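Local coordinates for protein 6-carboxyhexanoate--CoA ligase (Aquifex aeolicus, PDB 5TVA) that belongs to the 6-carboxyhexanoate--CoA ligase (BioW) family and holds adenosine monophosphate and coenzyme A in this crystal structure, at residues R77-A80 and V81-L84; G110-R113 and G114-M118. One frame throughout, in Å; residues are numbered along the deposited sequence.

Both interactions are local, so neither closes a long loop, and they neither nest nor cross. Interaction 1 comes first along the chain and joins successive turns within helix 73-85. The chain then runs through helix 91-102 and a loop to interaction 2, where 110-113 leads straight into 114-118 and on into strand 116-119. Their centres are about 19 Å apart, and their nearest atoms are about 8 Å apart. Helix 91-102 lies between them in the chain and is touched by both: by Arg-77 and Val-81 of interaction 1 and by Met-118 of interaction 2. Interaction 2 lines the nucleotide pocket, whereas interaction 1 is partly buried, its centre about 18 Å from that of the chain.

Interaction 1 (R77-A80 and V81-L84); sequences REFA and VKKL
Val-81 N donates a hydrogen bond to Arg-77 O at 2.9 Å. Its N-H...O angle of 171° is nearly straight. It is one of four successive i to i+4 backbone bonds across this stretch, the pattern of an alpha helix. Lys-83 N reaches Phe-79 O, also at 2.9 Å, and approaches almost in line with the carbonyl bond. The bond from Lys-82 N to Glu-78 O is longer, at 3.2 Å, and more bent. Leu-84 N closes the series on Ala-80 O.

Two side chains carry most of the contact. Lys-83 CG sits over one face of the Phe-79 ring, 3.8 Å from the ring centroid and 20° off the ring normal, and makes a CH-pi contact offset toward the rim. The next carbon, Lys-83 CD, lies 3.5 Å from Phe-79 CZ. The two side chains run side by side and point the same way. With chi1 at -178°, Phe-79 CG stands anti to the backbone N, beside the carbonyl carbon, and the ring reaches the Lys-83 chain. The lysine chain is bent at chi2 and chi3 as it passes the ring, and its NZ is hydrogen-bonded to Gln-86 OE1. Lys-82 runs at a slant to the Phe-79 side chain, its CE 4.2 Å from Phe-79 CD1. Val-81 CG2 comes within 3.1 Å of Arg-77 O, so a methyl packs against the carbonyl that takes the Val-81 N-H.

Around the helix, Phe-79 meets the rings of Tyr-68 and Phe-70, and Arg-77 NH2 bonds Leu-205 O. Arg-77 and Val-81 rest on helix 91-102. Lys-83 and Leu-84 touch Val-192 of strand 190-194, and Leu-84 also meets Ala-177 of strand 177-181, placing helix 73-85 against the six-stranded mixed sheet.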
ATOM      1  N   ARG A  77      17.253   0.419  -6.064  1.00 59.93           N
ATOM      2  CA  ARG A  77      16.396  -0.117  -7.111  1.00 59.13           C
ATOM      3  C   ARG A  77      16.998  -1.365  -7.743  1.00 62.51           C
ATOM      4  O   ARG A  77      16.260  -2.267  -8.155  1.00 58.03           O
ATOM      5  CB  ARG A  77      16.138   0.959  -8.160  1.00 57.95           C
ATOM      6  CG  ARG A  77      15.518   2.209  -7.572  1.00 58.98           C
ATOM      7  CD  ARG A  77      15.324   3.289  -8.614  1.00 59.11           C
ATOM      8  NE  ARG A  77      14.619   4.437  -8.053  1.00 58.90           N
ATOM      9  CZ  ARG A  77      14.498   5.609  -8.668  1.00 57.64           C
ATOM     10  NH1 ARG A  77      15.044   5.786  -9.859  1.00 64.33           N
ATOM     11  NH2 ARG A  77      13.841   6.603  -8.092  1.00 60.23           N
ATOM     12  N   GLU A  78      18.324  -1.450  -7.810  1.00 64.37           N
ATOM     13  CA  GLU A  78      18.953  -2.671  -8.297  1.00 59.44           C
ATOM     14  C   GLU A  78      18.654  -3.834  -7.359  1.00 58.28           C
ATOM     15  O   GLU A  78      18.313  -4.943  -7.800  1.00 58.00           O
ATOM     16  CB  GLU A  78      20.459  -2.444  -8.434  1.00 70.87           C
ATOM     17  CG  GLU A  78      21.223  -3.508  -9.204  1.00 72.91           C
ATOM     18  CD  GLU A  78      22.623  -3.040  -9.599  1.00 78.94           C
ATOM     19  OE1 GLU A  78      23.496  -3.902  -9.851  1.00 73.70           O
ATOM     20  OE2 GLU A  78      22.847  -1.807  -9.649  1.00 80.36           O
ATOM     21  N   PHE A  79      18.763  -3.590  -6.053  1.00 51.28           N
ATOM     22  CA  PHE A  79      18.381  -4.603  -5.075  1.00 53.99           C
ATOM     23  C   PHE A  79      16.884  -4.900  -5.153  1.00 55.44           C
ATOM     24  O   PHE A  79      16.462  -6.060  -5.043  1.00 50.10           O
ATOM     25  CB  PHE A  79      18.779  -4.133  -3.676  1.00 48.81           C
ATOM     26  CG  PHE A  79      18.483  -5.117  -2.580  1.00 40.92           C
ATOM     27  CD1 PHE A  79      19.189  -6.294  -2.475  1.00 49.44           C
ATOM     28  CD2 PHE A  79      17.532  -4.831  -1.619  1.00 46.73           C
ATOM     29  CE1 PHE A  79      18.927  -7.192  -1.446  1.00 48.66           C
ATOM     30  CE2 PHE A  79      17.261  -5.723  -0.587  1.00 43.46           C
ATOM     31  CZ  PHE A  79      17.963  -6.902  -0.499  1.00 45.12           C
ATOM     32  N   ALA A  80      16.068  -3.861  -5.364  1.00 51.13           N
ATOM     33  CA  ALA A  80      14.624  -4.055  -5.431  1.00 52.65           C
ATOM     34  C   ALA A  80      14.257  -5.007  -6.564  1.00 51.60           C
ATOM     35  O   ALA A  80      13.486  -5.955  -6.369  1.00 45.82           O
ATOM     36  CB  ALA A  80      13.929  -2.706  -5.594  1.00 51.60           C
ATOM     37  N   VAL A  81      14.842  -4.793  -7.746  1.00 52.12           N
ATOM     38  CA  VAL A  81      14.656  -5.718  -8.863  1.00 52.69           C
ATOM     39  C   VAL A  81      15.076  -7.134  -8.475  1.00 52.67           C
ATOM     40  O   VAL A  81      14.406  -8.117  -8.822  1.00 56.21           O
ATOM     41  CB  VAL A  81      15.426  -5.211 -10.096  1.00 50.21           C
ATOM     42  CG1 VAL A  81      15.264  -6.180 -11.259  1.00 54.92           C
ATOM     43  CG2 VAL A  81      14.934  -3.837 -10.489  1.00 48.33           C
ATOM     44  N   LYS A  82      16.175  -7.265  -7.737  1.00 53.38           N
ATOM     45  CA  LYS A  82      16.676  -8.594  -7.403  1.00 54.42           C
ATOM     46  C   LYS A  82      15.696  -9.346  -6.517  1.00 54.42           C
ATOM     47  O   LYS A  82      15.375 -10.512  -6.783  1.00 55.27           O
ATOM     48  CB  LYS A  82      18.043  -8.498  -6.723  1.00 54.76           C
ATOM     49  CG  LYS A  82      18.606  -9.844  -6.314  1.00 55.61           C
ATOM     50  CD  LYS A  82      20.122  -9.771  -6.146  1.00 65.72           C
ATOM     51  CE  LYS A  82      20.527  -9.572  -4.695  1.00 62.07           C
ATOM     52  NZ  LYS A  82      20.462 -10.835  -3.900  1.00 68.24           N
ATOM     53  N   LYS A  83      15.216  -8.697  -5.450  1.00 50.93           N
ATOM     54  CA  LYS A  83      14.282  -9.361  -4.542  1.00 49.56           C
ATOM     55  C   LYS A  83      13.002  -9.764  -5.269  1.00 49.48           C
ATOM     56  O   LYS A  83      12.441 -10.837  -5.006  1.00 44.71           O
ATOM     57  CB  LYS A  83      13.974  -8.450  -3.347  1.00 50.40           C
ATOM     58  CG  LYS A  83      15.226  -8.079  -2.491  1.00 46.82           C
ATOM     59  CD  LYS A  83      15.842  -9.329  -1.907  1.00 39.45           C
ATOM     60  CE  LYS A  83      14.843 -10.057  -1.035  1.00 47.80           C
ATOM     61  NZ  LYS A  83      15.410 -11.288  -0.392  1.00 46.01           N
ATOM     62  N   LEU A  84      12.539  -8.923  -6.205  1.00 48.38           N
ATOM     63  CA  LEU A  84      11.352  -9.246  -6.998  1.00 47.89           C
ATOM     64  C   LEU A  84      11.537 -10.533  -7.799  1.00 52.64           C
ATOM     65  O   LEU A  84      10.609 -11.349  -7.901  1.00 52.14           O
ATOM     66  CB  LEU A  84      11.007  -8.079  -7.932  1.00 45.34           C
ATOM     67  CG  LEU A  84      10.381  -6.858  -7.244  1.00 49.52           C
ATOM     68  CD1 LEU A  84      10.344  -5.588  -8.124  1.00 39.71           C
ATOM     69  CD2 LEU A  84       8.978  -7.216  -6.734  1.00 44.94           C
TER

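Interaction 2 (G110-R113 and G114-M118); sequences GNMR and GAVLM. With AMP (adenosine monophosphate), chain C.
Met-112 SD meets Val-116 CG2 at 3.6 Å, an apolar contact in which the two side chains cross at about a right angle. The thioether is bent at its last torsion (chi3 67°), and its methyl CE lies 3.6 Å from Gly-114 O. Met-112 thus reaches forward along the chain past Gly-114.

Polar contacts go to adenosine monophosphate. Its ribose O2' lies 3.1 Å from Met-112 O and 3.2 Å from Gly-114 O. Both carbonyl oxygens face this one hydroxyl. Ala-115 borders the base: its CB is 3.7 Å from N3 of the nucleotide. Asn-111 CB approaches the ribose O3' at 3.8 Å. Both ends of the Asn-111 amide are held, OD1 by Gly-213 N and ND2 by Pro-211 O, which fixes its rotation.

Arg-113 belongs to the coenzyme A pocket. Its charged contacts are long and weak: NH1 with coenzyme A and NH2 with Glu-131 OE1.

The stretch carries the chain from the loop after helix 91-102 into strand 116-119, an outermost strand of the mixed sheet. Val-116 makes backbone hydrogen bonds to Arg-215 and Tyr-217 of the parallel strand 214-219. Beyond it, Met-118 packs on helix 91-102 and Leu-117 on helix 224-233.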
ATOM      1  N   GLY A 110       2.907  13.643 -12.458  1.00 64.52           N
ATOM      2  CA  GLY A 110       2.631  13.488 -11.049  1.00 69.67           C
ATOM      3  C   GLY A 110       2.427  12.044 -10.637  1.00 70.80           C
ATOM      4  O   GLY A 110       2.711  11.086 -11.366  1.00 67.48           O
ATOM      5  N   ASN A 111       1.926  11.899  -9.416  1.00 67.64           N
ATOM      6  CA  ASN A 111       1.617  10.586  -8.888  1.00 63.93           C
ATOM      7  C   ASN A 111       0.225  10.148  -9.325  1.00 64.67           C
ATOM      8  O   ASN A 111      -0.624  10.956  -9.712  1.00 65.54           O
ATOM      9  CB  ASN A 111       1.697  10.582  -7.364  1.00 60.02           C
ATOM     10  CG  ASN A 111       2.998  11.140  -6.859  1.00 72.24           C
ATOM     11  OD1 ASN A 111       4.010  10.438  -6.812  1.00 74.93           O
ATOM     12  ND2 ASN A 111       2.987  12.416  -6.485  1.00 67.03           N
ATOM     13  N   MET A 112       0.005   8.840  -9.265  1.00 59.14           N
ATOM     14  CA  MET A 112      -1.326   8.299  -9.439  1.00 56.34           C
ATOM     15  C   MET A 112      -2.107   8.424  -8.131  1.00 53.26           C
ATOM     16  O   MET A 112      -1.557   8.726  -7.073  1.00 54.70           O
ATOM     17  CB  MET A 112      -1.248   6.840  -9.895  1.00 56.07           C
ATOM     18  CG  MET A 112      -0.551   6.612 -11.242  1.00 56.76           C
ATOM     19  SD  MET A 112      -0.220   4.850 -11.503  1.00 51.17           S
ATOM     20  CE  MET A 112      -1.894   4.235 -11.659  1.00 48.46           C
ATOM     21  N   ARG A 113      -3.415   8.205  -8.215  1.00 50.05           N
ATOM     22  CA  ARG A 113      -4.247   8.056  -7.035  1.00 50.94           C
ATOM     23  C   ARG A 113      -4.380   6.605  -6.614  1.00 45.67           C
ATOM     24  O   ARG A 113      -5.301   6.271  -5.861  1.00 47.44           O
ATOM     25  CB  ARG A 113      -5.635   8.655  -7.271  1.00 54.39           C
ATOM     26  CG  ARG A 113      -5.619  10.118  -7.690  1.00 58.99           C
ATOM     27  CD  ARG A 113      -7.009  10.624  -8.071  1.00 56.07           C
ATOM     28  NE  ARG A 113      -6.902  11.534  -9.200  1.00 63.44           N
ATOM     29  CZ  ARG A 113      -7.338  11.268 -10.428  1.00 64.44           C
ATOM     30  NH1 ARG A 113      -7.962  10.122 -10.687  1.00 61.00           N
ATOM     31  NH2 ARG A 113      -7.173  12.164 -11.394  1.00 71.20           N
ATOM     32  N   GLY A 114      -3.489   5.744  -7.083  1.00 45.13           N
ATOM     33  CA  GLY A 114      -3.623   4.324  -6.823  1.00 47.30           C
ATOM     34  C   GLY A 114      -2.515   3.557  -7.505  1.00 42.48           C
ATOM     35  O   GLY A 114      -1.582   4.139  -8.055  1.00 44.52           O
ATOM     36  N   ALA A 115      -2.634   2.238  -7.473  1.00 38.22           N
ATOM     37  CA  ALA A 115      -1.540   1.375  -7.883  1.00 40.00           C
ATOM     38  C   ALA A 115      -1.666   0.961  -9.350  1.00 43.98           C
ATOM     39  O   ALA A 115      -2.772   0.879  -9.911  1.00 40.31           O
ATOM     40  CB  ALA A 115      -1.476   0.138  -6.981  1.00 36.86           C
ATOM     41  N   VAL A 116      -0.499   0.735  -9.971  1.00 40.93           N
ATOM     42  CA  VAL A 116      -0.406   0.039 -11.252  1.00 41.47           C
ATOM     43  C   VAL A 116      -0.677  -1.446 -11.043  1.00 43.72           C
ATOM     44  O   VAL A 116      -0.170  -2.058 -10.091  1.00 36.38           O
ATOM     45  CB  VAL A 116       0.994   0.233 -11.870  1.00 45.45           C
ATOM     46  CG1 VAL A 116       1.194  -0.685 -13.093  1.00 43.73           C
ATOM     47  CG2 VAL A 116       1.262   1.702 -12.224  1.00 48.11           C
ATOM     48  N   LEU A 117      -1.468  -2.044 -11.950  1.00 42.73           N
ATOM     49  CA  LEU A 117      -1.645  -3.501 -12.030  1.00 45.08           C
ATOM     50  C   LEU A 117      -0.811  -3.996 -13.208  1.00 43.37           C
ATOM     51  O   LEU A 117      -1.189  -3.816 -14.373  1.00 44.05           O
ATOM     52  CB  LEU A 117      -3.118  -3.880 -12.200  1.00 39.56           C
ATOM     53  CG  LEU A 117      -4.009  -3.561 -10.995  1.00 43.90           C
ATOM     54  CD1 LEU A 117      -5.456  -3.737 -11.324  1.00 43.27           C
ATOM     55  CD2 LEU A 117      -3.647  -4.423  -9.813  1.00 41.83           C
ATOM     56  N   MET A 118       0.319  -4.627 -12.909  1.00 41.99           N
ATOM     57  CA  MET A 118       1.247  -5.071 -13.942  1.00 43.97           C
ATOM     58  C   MET A 118       1.135  -6.573 -14.174  1.00 43.33           C
ATOM     59  O   MET A 118       1.256  -7.370 -13.229  1.00 41.08           O
ATOM     60  CB  MET A 118       2.686  -4.703 -13.573  1.00 46.04           C
ATOM     61  CG  MET A 118       3.721  -5.345 -14.479  1.00 46.88           C
ATOM     62  SD  MET A 118       5.325  -4.525 -14.441  1.00 51.29           S
ATOM     63  CE  MET A 118       4.884  -2.919 -15.105  1.00 40.74           C
TER
HETATM   64  P   AMP C 301       1.129   6.599   0.341  1.00 66.06           P
HETATM   65  O1P AMP C 301       1.225   5.211   0.938  1.00 50.35           O
HETATM   66  O2P AMP C 301      -0.159   7.267   0.779  1.00 57.79           O
HETATM   67  O3P AMP C 301       2.387   7.459   0.376  1.00 52.00           O
HETATM   68  O5' AMP C 301       0.955   6.392  -1.235  1.00 59.31           O
HETATM   69  C5' AMP C 301       2.050   6.051  -2.084  1.00 57.24           C
HETATM   70  C4' AMP C 301       1.567   5.895  -3.508  1.00 59.12           C
HETATM   71  O4' AMP C 301       0.858   4.632  -3.624  1.00 49.83           O
HETATM   72  C3' AMP C 301       0.577   6.971  -3.958  1.00 58.22           C
HETATM   73  O3' AMP C 301       1.207   8.054  -4.618  1.00 70.05           O
HETATM   74  C2' AMP C 301      -0.420   6.234  -4.838  1.00 54.72           C
HETATM   75  O2' AMP C 301       0.027   6.221  -6.186  1.00 59.96           O
HETATM   76  C1' AMP C 301      -0.369   4.808  -4.281  1.00 54.07           C
HETATM   77  N9  AMP C 301      -1.456   4.525  -3.315  1.00 54.11           N
HETATM   78  C8  AMP C 301      -1.868   5.310  -2.301  1.00 50.70           C
HETATM   79  N7  AMP C 301      -2.904   4.737  -1.627  1.00 52.61           N
HETATM   80  C5  AMP C 301      -3.181   3.554  -2.205  1.00 49.36           C
HETATM   81  C6  AMP C 301      -4.128   2.428  -1.987  1.00 42.30           C
HETATM   82  N6  AMP C 301      -5.047   2.441  -0.996  1.00 35.01           N
HETATM   83  N1  AMP C 301      -4.056   1.369  -2.841  1.00 43.23           N
HETATM   84  C2  AMP C 301      -3.170   1.328  -3.846  1.00 40.57           C
HETATM   85  N3  AMP C 301      -2.285   2.309  -4.094  1.00 44.70           N
HETATM   86  C4  AMP C 301      -2.227   3.423  -3.324  1.00 53.94           C